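Local coordinates for protein NADH dehydrogenase, putative (Plasmodium falciparum, PDB 5JWC) that probably oxidises NADH and passes the electrons through a bound FAD to ubiquinone, as a type II NADH dehydrogenase of the malaria parasite, at residues T66-C71 against T486-V491; A462-G465 against V469-D472. All coordinates share one frame; numbering follows the deposited sequence.

Contact 1 joins parts of the chain more than four hundred residues apart: 66-71, in the flavin-binding part of the pyridine nucleotide-disulphide oxidoreductase family region, meets helix 484-495 of the NDH2 C-terminal domain. Contact 2 lies between them in sequence and is local, a hairpin of strands 460-465 and 468-473 in the same C-terminal domain. Their centres are about 10 Å apart, and they touch where Trp488 CB packs on Val469 CG2 at 3.7 Å and Phe487 rests on Ala471. Helix 484-495 thus touches both the hairpin and the 66-71 segment beside the flavin. Trp488 and Tyr463, one from each contact, line the same pocket for the quinolone inhibitor RYL-552.

Contact 1 of 2, residues T66-C71 against T486-V491; sequences TPLLPC and TFWKVV. With FAD (flavin-adenine dinucleotide), chain C.
Leu68 sends one branch, CD2, to the outer end of the Trp488 indole, where it meets CZ2 and CH2 equally, each at 3.6 Å. The methyl comes to the ring obliquely. Trp488 gets there because its CG stands anti to the backbone N (chi1 -176°), which swings the six-membered ring out from helix 484-495. Cys71 reaches the same end of the indole: SG lies 4.2 Å from Trp488 CH2 and 5.3 Å from the centroid of the six-membered ring, a sulfur-aromatic contact 65° off the ring normal. The stretch carrying Leu68 and Cys71 starts as a 3-10 turn, with Leu69 N hydrogen-bonded to Thr66 O, and this short turn joins the flavin site of the oxidoreductase fold to a helix of the C-terminal domain. Its other end grips FAD. Thr66 OG1 is 2.6 Å from the ribityl hydroxyl O2' of FAD, a hydrogen bond, and is also hydrogen-bonded to Trp38 NE1; Pro67 CA approaches flavin N5 at 3.5 Å. Trp488 is itself part of an inhibitor pocket, while Leu461 of the neighbouring hairpin packs against it and the ring of Tyr492 meets the indole.

Contact 2 of 2, residues A462-G465 against V469-D472; sequences AYIG and VVAD. With 4W0 (5-fluoro-3-methyl-2-{4-[4-(trifluoromethoxy)benzyl]phenyl}quinolin-4(1H)-one), chain M.
The ring of Tyr463 is sandwiched. One face carries the quinolone of RYL-552, whose C2 sits 3.5 Å above the plane over the ring centre; the opposite face has the backbone N of Gly465 toward its rim. At the edge, in the ring plane, Val469 CG2 comes to 3.7 Å from Tyr463 CD1, the two side chains crossing at about a right angle. CG of Tyr463 is anti to its own N (chi1 180°), extending the ring toward the inhibitor. Its hydroxyl is hydrogen-bonded to Asp209 OD2 and His467 N, which hold the ring's far end.

Tyr463 and Val469 both belong to an antiparallel hairpin. Ala462 and Val470 form a hydrogen-bonded pair, with Ala462 N to Val470 O and Val470 N to Ala462 O both at 2.9 Å and nearly straight (165° and 161° at the hydrogen). Tyr463 and Val469 are the adjoining non-hydrogen-bonded pair. On the sheet face of Ala462 and Val470, Ala462 CB meets Val470 CG2 at 3.9 Å. Ile464 CD1 also meets Val470 CG1 at 3.8 Å, these two side chains again crossing at about a right angle, and helix 243-255 closes over Ile464 and Val470. Paired backbone bonds thus set the strands' register while Val469 packs at the tyrosine's edge, and the inhibitor lies over the face of a ring whose freedom to turn is probably limited by that packing and by the bonds at its phenol oxygen.

Contact 1 of 2, residues T66-C71 against T486-V491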
ATOM      1  N   THR A  66     -15.715   3.342   5.353  1.00 24.83           N
ATOM      2  CA  THR A  66     -15.212   4.330   6.320  1.00 25.44           C
ATOM      3  C   THR A  66     -15.166   3.911   7.804  1.00 28.63           C
ATOM      4  O   THR A  66     -14.253   4.325   8.516  1.00 27.94           O
ATOM      5  CB  THR A  66     -16.028   5.640   6.229  1.00 26.04           C
ATOM      6  OG1 THR A  66     -17.423   5.343   6.300  1.00 25.98           O
ATOM      7  CG2 THR A  66     -15.758   6.340   4.896  1.00 25.34           C
ATOM      8  N   PRO A  67     -16.145   3.113   8.290  1.00 28.37           N
ATOM      9  CA  PRO A  67     -16.039   2.809   9.728  1.00 28.58           C
ATOM     10  C   PRO A  67     -14.744   2.104  10.169  1.00 32.90           C
ATOM     11  O   PRO A  67     -14.431   2.128  11.361  1.00 25.23           O
ATOM     12  CB  PRO A  67     -17.227   1.878   9.979  1.00 27.79           C
ATOM     13  CG  PRO A  67     -18.219   2.243   8.935  1.00 28.33           C
ATOM     14  CD  PRO A  67     -17.388   2.567   7.707  1.00 23.83           C
ATOM     15  N   LEU A  68     -14.019   1.491   9.236  1.00 27.86           N
ATOM     16  CA  LEU A  68     -12.824   0.722   9.592  1.00 29.57           C
ATOM     17  C   LEU A  68     -11.527   1.492   9.379  1.00 30.88           C
ATOM     18  O   LEU A  68     -10.428   0.963   9.621  1.00 28.94           O
ATOM     19  CB  LEU A  68     -12.801  -0.589   8.807  1.00 29.37           C
ATOM     20  CG  LEU A  68     -13.949  -1.513   9.224  1.00 30.05           C
ATOM     21  CD1 LEU A  68     -13.957  -2.783   8.419  1.00 32.05           C
ATOM     22  CD2 LEU A  68     -13.836  -1.855  10.752  1.00 30.26           C
ATOM     23  N   LEU A  69     -11.656   2.746   8.965  1.00 25.81           N
ATOM     24  CA  LEU A  69     -10.494   3.610   8.717  1.00 25.65           C
ATOM     25  C   LEU A  69      -9.541   3.759   9.941  1.00 28.91           C
ATOM     26  O   LEU A  69      -8.318   3.766   9.774  1.00 28.80           O
ATOM     27  CB  LEU A  69     -10.988   4.979   8.265  1.00 27.28           C
ATOM     28  CG  LEU A  69     -11.312   5.073   6.758  1.00 32.26           C
ATOM     29  CD1 LEU A  69     -11.788   6.457   6.394  1.00 28.61           C
ATOM     30  CD2 LEU A  69     -10.116   4.698   5.878  1.00 29.46           C
ATOM     31  N   PRO A  70     -10.086   3.866  11.174  1.00 29.20           N
ATOM     32  CA  PRO A  70      -9.161   3.926  12.324  1.00 26.71           C
ATOM     33  C   PRO A  70      -8.275   2.692  12.427  1.00 29.08           C
ATOM     34  O   PRO A  70      -7.114   2.822  12.826  1.00 29.79           O
ATOM     35  CB  PRO A  70     -10.108   4.016  13.524  1.00 25.40           C
ATOM     36  CG  PRO A  70     -11.314   4.756  12.968  1.00 28.46           C
ATOM     37  CD  PRO A  70     -11.477   4.150  11.589  1.00 27.22           C
ATOM     38  N   CYS A  71      -8.804   1.526  12.057  1.00 26.53           N
ATOM     39  CA  CYS A  71      -8.012   0.283  12.070  1.00 31.58           C
ATOM     40  C   CYS A  71      -6.838   0.324  11.108  1.00 29.55           C
ATOM     41  O   CYS A  71      -5.824  -0.331  11.311  1.00 32.23           O
ATOM     42  CB  CYS A  71      -8.893  -0.903  11.727  1.00 27.82           C
ATOM     43  SG  CYS A  71     -10.093  -1.277  13.000  1.00 36.47           S
ATOM     44  N   THR A 486     -15.555  -9.804  20.357  1.00 31.80           N
ATOM     45  CA  THR A 486     -16.160 -10.843  19.516  1.00 32.12           C
ATOM     46  C   THR A 486     -17.426 -10.310  18.871  1.00 31.20           C
ATOM     47  O   THR A 486     -17.720 -10.576  17.696  1.00 30.45           O
ATOM     48  CB  THR A 486     -16.497 -12.131  20.320  1.00 36.66           C
ATOM     49  OG1 THR A 486     -15.324 -12.595  20.998  1.00 38.96           O
ATOM     50  CG2 THR A 486     -16.985 -13.224  19.386  1.00 36.95           C
ATOM     51  N   PHE A 487     -18.181  -9.558  19.655  1.00 31.93           N
ATOM     52  CA  PHE A 487     -19.398  -8.922  19.180  1.00 29.43           C
ATOM     53  C   PHE A 487     -19.116  -7.967  18.029  1.00 30.15           C
ATOM     54  O   PHE A 487     -19.823  -7.954  17.014  1.00 29.51           O
ATOM     55  CB  PHE A 487     -20.070  -8.164  20.319  1.00 33.53           C
ATOM     56  CG  PHE A 487     -21.300  -7.440  19.898  1.00 36.09           C
ATOM     57  CD1 PHE A 487     -22.458  -8.142  19.638  1.00 39.99           C
ATOM     58  CD2 PHE A 487     -21.298  -6.064  19.751  1.00 34.36           C
ATOM     59  CE1 PHE A 487     -23.602  -7.495  19.244  1.00 43.73           C
ATOM     60  CE2 PHE A 487     -22.447  -5.405  19.370  1.00 37.51           C
ATOM     61  CZ  PHE A 487     -23.600  -6.123  19.111  1.00 43.09           C
ATOM     62  N   TRP A 488     -18.075  -7.165  18.200  1.00 28.29           N
ATOM     63  CA  TRP A 488     -17.661  -6.211  17.180  1.00 29.63           C
ATOM     64  C   TRP A 488     -17.380  -6.950  15.849  1.00 28.39           C
ATOM     65  O   TRP A 488     -17.864  -6.549  14.797  1.00 30.63           O
ATOM     66  CB  TRP A 488     -16.438  -5.459  17.686  1.00 25.59           C
ATOM     67  CG  TRP A 488     -15.901  -4.363  16.843  1.00 31.11           C
ATOM     68  CD1 TRP A 488     -16.136  -3.029  16.990  1.00 34.91           C
ATOM     69  CD2 TRP A 488     -14.972  -4.495  15.756  1.00 31.15           C
ATOM     70  NE1 TRP A 488     -15.424  -2.319  16.052  1.00 38.26           N
ATOM     71  CE2 TRP A 488     -14.698  -3.190  15.283  1.00 35.32           C
ATOM     72  CE3 TRP A 488     -14.350  -5.578  15.131  1.00 33.81           C
ATOM     73  CZ2 TRP A 488     -13.829  -2.944  14.213  1.00 33.39           C
ATOM     74  CZ3 TRP A 488     -13.475  -5.334  14.070  1.00 32.21           C
ATOM     75  CH2 TRP A 488     -13.227  -4.025  13.623  1.00 32.70           C
ATOM     76  N   LYS A 489     -16.638  -8.052  15.910  1.00 31.53           N
ATOM     77  CA  LYS A 489     -16.300  -8.820  14.697  1.00 33.31           C
ATOM     78  C   LYS A 489     -17.535  -9.426  14.018  1.00 31.05           C
ATOM     79  O   LYS A 489     -17.684  -9.371  12.792  1.00 30.11           O
ATOM     80  CB  LYS A 489     -15.306  -9.921  15.053  1.00 31.44           C
ATOM     81  CG  LYS A 489     -14.017  -9.360  15.633  1.00 30.64           C
ATOM     82  CD  LYS A 489     -12.957 -10.420  15.815  1.00 31.73           C
ATOM     83  CE  LYS A 489     -11.715  -9.768  16.417  1.00 39.74           C
ATOM     84  NZ  LYS A 489     -10.664 -10.753  16.731  1.00 53.87           N
ATOM     85  N   VAL A 490     -18.422  -9.999  14.822  1.00 30.73           N
ATOM     86  CA  VAL A 490     -19.667 -10.559  14.310  1.00 29.78           C
ATOM     87  C   VAL A 490     -20.486  -9.489  13.604  1.00 35.22           C
ATOM     88  O   VAL A 490     -21.063  -9.738  12.535  1.00 32.67           O
ATOM     89  CB  VAL A 490     -20.517 -11.198  15.436  1.00 35.00           C
ATOM     90  CG1 VAL A 490     -21.919 -11.498  14.942  1.00 38.16           C
ATOM     91  CG2 VAL A 490     -19.853 -12.472  15.928  1.00 34.98           C
ATOM     92  N   VAL A 491     -20.539  -8.293  14.191  1.00 28.53           N
ATOM     93  CA  VAL A 491     -21.304  -7.232  13.558  1.00 32.03           C
ATOM     94  C   VAL A 491     -20.623  -6.826  12.264  1.00 29.89           C
ATOM     95  O   VAL A 491     -21.224  -6.867  11.205  1.00 30.81           O
ATOM     96  CB  VAL A 491     -21.466  -5.996  14.460  1.00 33.85           C
ATOM     97  CG1 VAL A 491     -22.010  -4.830  13.642  1.00 33.57           C
ATOM     98  CG2 VAL A 491     -22.379  -6.318  15.634  1.00 33.26           C
TER
HETATM   99  PA  FAD C 601     -19.118   9.406   1.007  1.00 27.38           P
HETATM  100  O1A FAD C 601     -17.985  10.180   1.615  1.00 26.51           O
HETATM  101  O2A FAD C 601     -19.237   8.010   1.510  1.00 23.19           O
HETATM  102  O5B FAD C 601     -18.999   9.408  -0.598  1.00 29.22           O
HETATM  103  C5B FAD C 601     -18.908  10.605  -1.336  1.00 24.53           C
HETATM  104  C4B FAD C 601     -18.400  10.219  -2.716  1.00 29.97           C
HETATM  105  O4B FAD C 601     -18.534  11.323  -3.588  1.00 30.34           O
HETATM  106  C3B FAD C 601     -16.915   9.846  -2.683  1.00 29.18           C
HETATM  107  O3B FAD C 601     -16.712   8.742  -3.538  1.00 27.79           O
HETATM  108  C2B FAD C 601     -16.239  11.047  -3.307  1.00 30.83           C
HETATM  109  O2B FAD C 601     -15.055  10.668  -3.969  1.00 30.48           O
HETATM  110  C1B FAD C 601     -17.322  11.471  -4.292  1.00 29.62           C
HETATM  111  N9A FAD C 601     -17.245  12.862  -4.747  1.00 33.78           N
HETATM  112  C8A FAD C 601     -16.848  13.968  -4.035  1.00 32.48           C
HETATM  113  N7A FAD C 601     -16.956  15.044  -4.854  1.00 33.99           N
HETATM  114  C5A FAD C 601     -17.414  14.640  -6.059  1.00 33.91           C
HETATM  115  C6A FAD C 601     -17.695  15.332  -7.227  1.00 35.28           C
HETATM  116  N6A FAD C 601     -17.594  16.660  -7.262  1.00 34.88           N
HETATM  117  N1A FAD C 601     -18.172  14.636  -8.315  1.00 37.96           N
HETATM  118  C2A FAD C 601     -18.360  13.269  -8.240  1.00 34.19           C
HETATM  119  N3A FAD C 601     -18.073  12.585  -7.073  1.00 31.22           N
HETATM  120  C4A FAD C 601     -17.600  13.267  -6.005  1.00 31.86           C
HETATM  121  N1  FAD C 601     -21.057   6.267   9.737  1.00 27.37           N
HETATM  122  C2  FAD C 601     -21.735   5.302  10.430  1.00 28.77           C
HETATM  123  O2  FAD C 601     -22.942   5.175  10.258  1.00 28.75           O
HETATM  124  N3  FAD C 601     -21.074   4.459  11.308  1.00 32.29           N
HETATM  125  C4  FAD C 601     -19.722   4.558  11.505  1.00 33.72           C
HETATM  126  O4  FAD C 601     -19.159   3.781  12.289  1.00 34.14           O
HETATM  127  C4X FAD C 601     -19.018   5.525  10.797  1.00 29.83           C
HETATM  128  N5  FAD C 601     -17.658   5.665  10.961  1.00 30.94           N
HETATM  129  C5X FAD C 601     -16.978   6.639  10.240  1.00 29.31           C
HETATM  130  C6  FAD C 601     -15.608   6.768  10.384  1.00 28.85           C
HETATM  131  C7  FAD C 601     -14.901   7.734   9.678  1.00 30.57           C
HETATM  132  C7M FAD C 601     -13.407   7.843   9.879  1.00 31.37           C
HETATM  133  C8  FAD C 601     -15.572   8.576   8.801  1.00 28.88           C
HETATM  134  C8M FAD C 601     -14.831   9.628   8.030  1.00 33.50           C
HETATM  135  C9  FAD C 601     -16.954   8.447   8.650  1.00 27.00           C
HETATM  136  C9A FAD C 601     -17.657   7.477   9.361  1.00 27.63           C
HETATM  137  N10 FAD C 601     -19.026   7.337   9.211  1.00 26.42           N
HETATM  138  C10 FAD C 601     -19.695   6.370   9.914  1.00 28.83           C
HETATM  139  C1' FAD C 601     -19.809   8.254   8.318  1.00 27.03           C
HETATM  140  C2' FAD C 601     -19.943   7.816   6.883  1.00 25.53           C
HETATM  141  O2' FAD C 601     -18.664   7.621   6.347  1.00 26.38           O
HETATM  142  C3' FAD C 601     -20.594   8.957   6.123  1.00 28.74           C
HETATM  143  O3' FAD C 601     -21.803   9.344   6.736  1.00 27.64           O
HETATM  144  C4' FAD C 601     -20.837   8.452   4.711  1.00 29.08           C
HETATM  145  O4' FAD C 601     -19.578   8.412   4.089  1.00 28.11           O
HETATM  146  C5' FAD C 601     -21.790   9.333   3.919  1.00 26.63           C
HETATM  147  O5' FAD C 601     -21.988   8.714   2.665  1.00 28.60           O
HETATM  148  P   FAD C 601     -21.981   9.610   1.326  1.00 26.52           P
HETATM  149  O1P FAD C 601     -22.313   8.728   0.144  1.00 27.29           O
HETATM  150  O2P FAD C 601     -22.935  10.747   1.561  1.00 29.70           O
HETATM  151  O3P FAD C 601     -20.484  10.229   1.251  1.00 28.47           O

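Contact 2 of 2, residues A462-G465 against V469-D472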
ATOM      1  N   ALA A 462     -18.243   1.214  19.076  1.00 30.59           N
ATOM      2  CA  ALA A 462     -16.926   1.845  19.085  1.00 32.87           C
ATOM      3  C   ALA A 462     -15.881   0.986  19.783  1.00 32.28           C
ATOM      4  O   ALA A 462     -16.150   0.399  20.833  1.00 30.84           O
ATOM      5  CB  ALA A 462     -17.005   3.222  19.741  1.00 33.66           C
ATOM      6  N   TYR A 463     -14.688   0.903  19.198  1.00 30.99           N
ATOM      7  CA  TYR A 463     -13.556   0.258  19.856  1.00 29.59           C
ATOM      8  C   TYR A 463     -12.786   1.289  20.683  1.00 31.05           C
ATOM      9  O   TYR A 463     -12.425   2.356  20.171  1.00 30.83           O
ATOM     10  CB  TYR A 463     -12.623  -0.414  18.840  1.00 32.75           C
ATOM     11  CG  TYR A 463     -11.447  -1.070  19.531  1.00 32.53           C
ATOM     12  CD1 TYR A 463     -11.627  -2.214  20.300  1.00 34.37           C
ATOM     13  CD2 TYR A 463     -10.170  -0.532  19.442  1.00 29.55           C
ATOM     14  CE1 TYR A 463     -10.564  -2.818  20.954  1.00 33.39           C
ATOM     15  CE2 TYR A 463      -9.092  -1.122  20.107  1.00 31.56           C
ATOM     16  CZ  TYR A 463      -9.301  -2.268  20.855  1.00 34.31           C
ATOM     17  OH  TYR A 463      -8.265  -2.878  21.519  1.00 32.73           O
ATOM     18  N   ILE A 464     -12.549   1.002  21.966  1.00 27.42           N
ATOM     19  CA  ILE A 464     -11.968   2.028  22.844  1.00 26.90           C
ATOM     20  C   ILE A 464     -10.653   1.605  23.517  1.00 30.05           C
ATOM     21  O   ILE A 464     -10.193   2.244  24.478  1.00 30.27           O
ATOM     22  CB  ILE A 464     -12.983   2.489  23.944  1.00 28.87           C
ATOM     23  CG1 ILE A 464     -13.271   1.374  24.953  1.00 32.24           C
ATOM     24  CG2 ILE A 464     -14.294   3.013  23.306  1.00 26.27           C
ATOM     25  CD1 ILE A 464     -14.023   1.866  26.185  1.00 30.50           C
ATOM     26  N   GLY A 465     -10.037   0.549  22.995  1.00 28.96           N
ATOM     27  CA  GLY A 465      -8.696   0.182  23.411  1.00 28.62           C
ATOM     28  C   GLY A 465      -8.647  -0.998  24.365  1.00 32.81           C
ATOM     29  O   GLY A 465      -9.585  -1.242  25.138  1.00 28.27           O
ATOM     30  N   VAL A 469     -14.743  -3.009  23.648  1.00 26.33           N
ATOM     31  CA  VAL A 469     -15.702  -2.475  22.703  1.00 27.18           C
ATOM     32  C   VAL A 469     -16.952  -2.007  23.453  1.00 31.05           C
ATOM     33  O   VAL A 469     -17.426  -2.688  24.365  1.00 28.78           O
ATOM     34  CB  VAL A 469     -16.096  -3.522  21.646  1.00 28.52           C
ATOM     35  CG1 VAL A 469     -17.357  -3.084  20.886  1.00 29.06           C
ATOM     36  CG2 VAL A 469     -14.921  -3.773  20.660  1.00 26.00           C
ATOM     37  N   VAL A 470     -17.457  -0.833  23.093  1.00 26.91           N
ATOM     38  CA  VAL A 470     -18.737  -0.368  23.617  1.00 27.60           C
ATOM     39  C   VAL A 470     -19.764  -0.316  22.493  1.00 33.77           C
ATOM     40  O   VAL A 470     -19.413  -0.156  21.316  1.00 27.92           O
ATOM     41  CB  VAL A 470     -18.629   1.007  24.276  1.00 26.29           C
ATOM     42  CG1 VAL A 470     -17.670   0.943  25.461  1.00 25.97           C
ATOM     43  CG2 VAL A 470     -18.164   2.056  23.252  1.00 28.53           C
ATOM     44  N   ALA A 471     -21.031  -0.479  22.851  1.00 28.95           N
ATOM     45  CA  ALA A 471     -22.090  -0.409  21.856  1.00 31.42           C
ATOM     46  C   ALA A 471     -23.347   0.178  22.476  1.00 34.61           C
ATOM     47  O   ALA A 471     -23.741  -0.193  23.584  1.00 30.63           O
ATOM     48  CB  ALA A 471     -22.374  -1.771  21.275  1.00 29.16           C
ATOM     49  N   ASP A 472     -23.948   1.111  21.751  1.00 31.99           N
ATOM     50  CA  ASP A 472     -25.185   1.771  22.141  1.00 33.71           C
ATOM     51  C   ASP A 472     -26.226   1.339  21.120  1.00 36.93           C
ATOM     52  O   ASP A 472     -26.244   1.850  20.007  1.00 38.00           O
ATOM     53  CB  ASP A 472     -24.982   3.291  22.160  1.00 35.78           C
ATOM     54  CG  ASP A 472     -26.248   4.067  22.487  1.00 42.48           C
ATOM     55  OD1 ASP A 472     -26.231   5.311  22.313  1.00 46.02           O
ATOM     56  OD2 ASP A 472     -27.258   3.457  22.892  1.00 39.86           O
TER
HETATM   57  C1  4W0 M 611     -10.681  -3.338  16.611  1.00 42.38           C
HETATM   58  C2  4W0 M 611      -9.437  -3.371  17.263  1.00 45.85           C
HETATM   59  C3  4W0 M 611      -9.074  -4.487  18.036  1.00 44.24           C
HETATM   60  C4  4W0 M 611      -9.946  -5.582  18.174  1.00 44.64           C
HETATM   61  C5  4W0 M 611     -11.186  -5.552  17.523  1.00 45.01           C
HETATM   62  C6  4W0 M 611     -11.556  -4.445  16.746  1.00 41.15           C
HETATM   63  O1  4W0 M 611      -1.192  -3.528  27.369  1.00 72.17           O
HETATM   64  C7  4W0 M 611      -9.543  -6.773  19.003  1.00 51.25           C
HETATM   65  C8  4W0 M 611      -8.257  -6.783  19.681  1.00 52.67           C
HETATM   66  C9  4W0 M 611      -7.351  -5.623  19.527  1.00 43.26           C
HETATM   67  C10 4W0 M 611      -6.003  -5.489  20.201  1.00 43.97           C
HETATM   68  C11 4W0 M 611      -5.914  -5.459  21.594  1.00 45.23           C
HETATM   69  C12 4W0 M 611      -4.690  -5.289  22.231  1.00 43.97           C
HETATM   70  C13 4W0 M 611      -3.575  -5.121  21.440  1.00 40.83           C
HETATM   71  C14 4W0 M 611      -3.657  -5.116  20.075  1.00 38.84           C
HETATM   72  C15 4W0 M 611      -4.869  -5.286  19.442  1.00 49.86           C
HETATM   73  O2  4W0 M 611     -10.285  -7.724  19.117  1.00 53.58           O
HETATM   74  N   4W0 M 611      -7.758  -4.499  18.726  1.00 45.34           N
HETATM   75  C16 4W0 M 611      -2.183  -4.929  21.963  1.00 48.43           C
HETATM   76  C17 4W0 M 611      -1.964  -4.532  23.397  1.00 53.22           C
HETATM   77  C18 4W0 M 611      -2.570  -3.402  23.930  1.00 55.48           C
HETATM   78  C19 4W0 M 611      -2.320  -3.070  25.260  1.00 60.22           C
HETATM   79  C20 4W0 M 611      -1.445  -3.852  26.021  1.00 64.38           C
HETATM   80  C21 4W0 M 611      -0.832  -4.974  25.475  1.00 55.44           C
HETATM   81  C22 4W0 M 611      -1.088  -5.306  24.159  1.00 53.62           C
HETATM   82  C23 4W0 M 611      -7.873  -7.988  20.508  1.00 52.46           C
HETATM   83  F1  4W0 M 611     -12.014  -6.590  17.644  1.00 47.98           F
HETATM   84  C24 4W0 M 611      -2.107  -4.040  28.307  1.00 79.06           C
HETATM   85  F2  4W0 M 611      -3.295  -3.474  28.082  1.00 80.96           F
HETATM   86  F3  4W0 M 611      -1.699  -3.727  29.548  1.00 86.94           F
HETATM   87  F4  4W0 M 611      -2.183  -5.371  28.158  1.00 75.16           F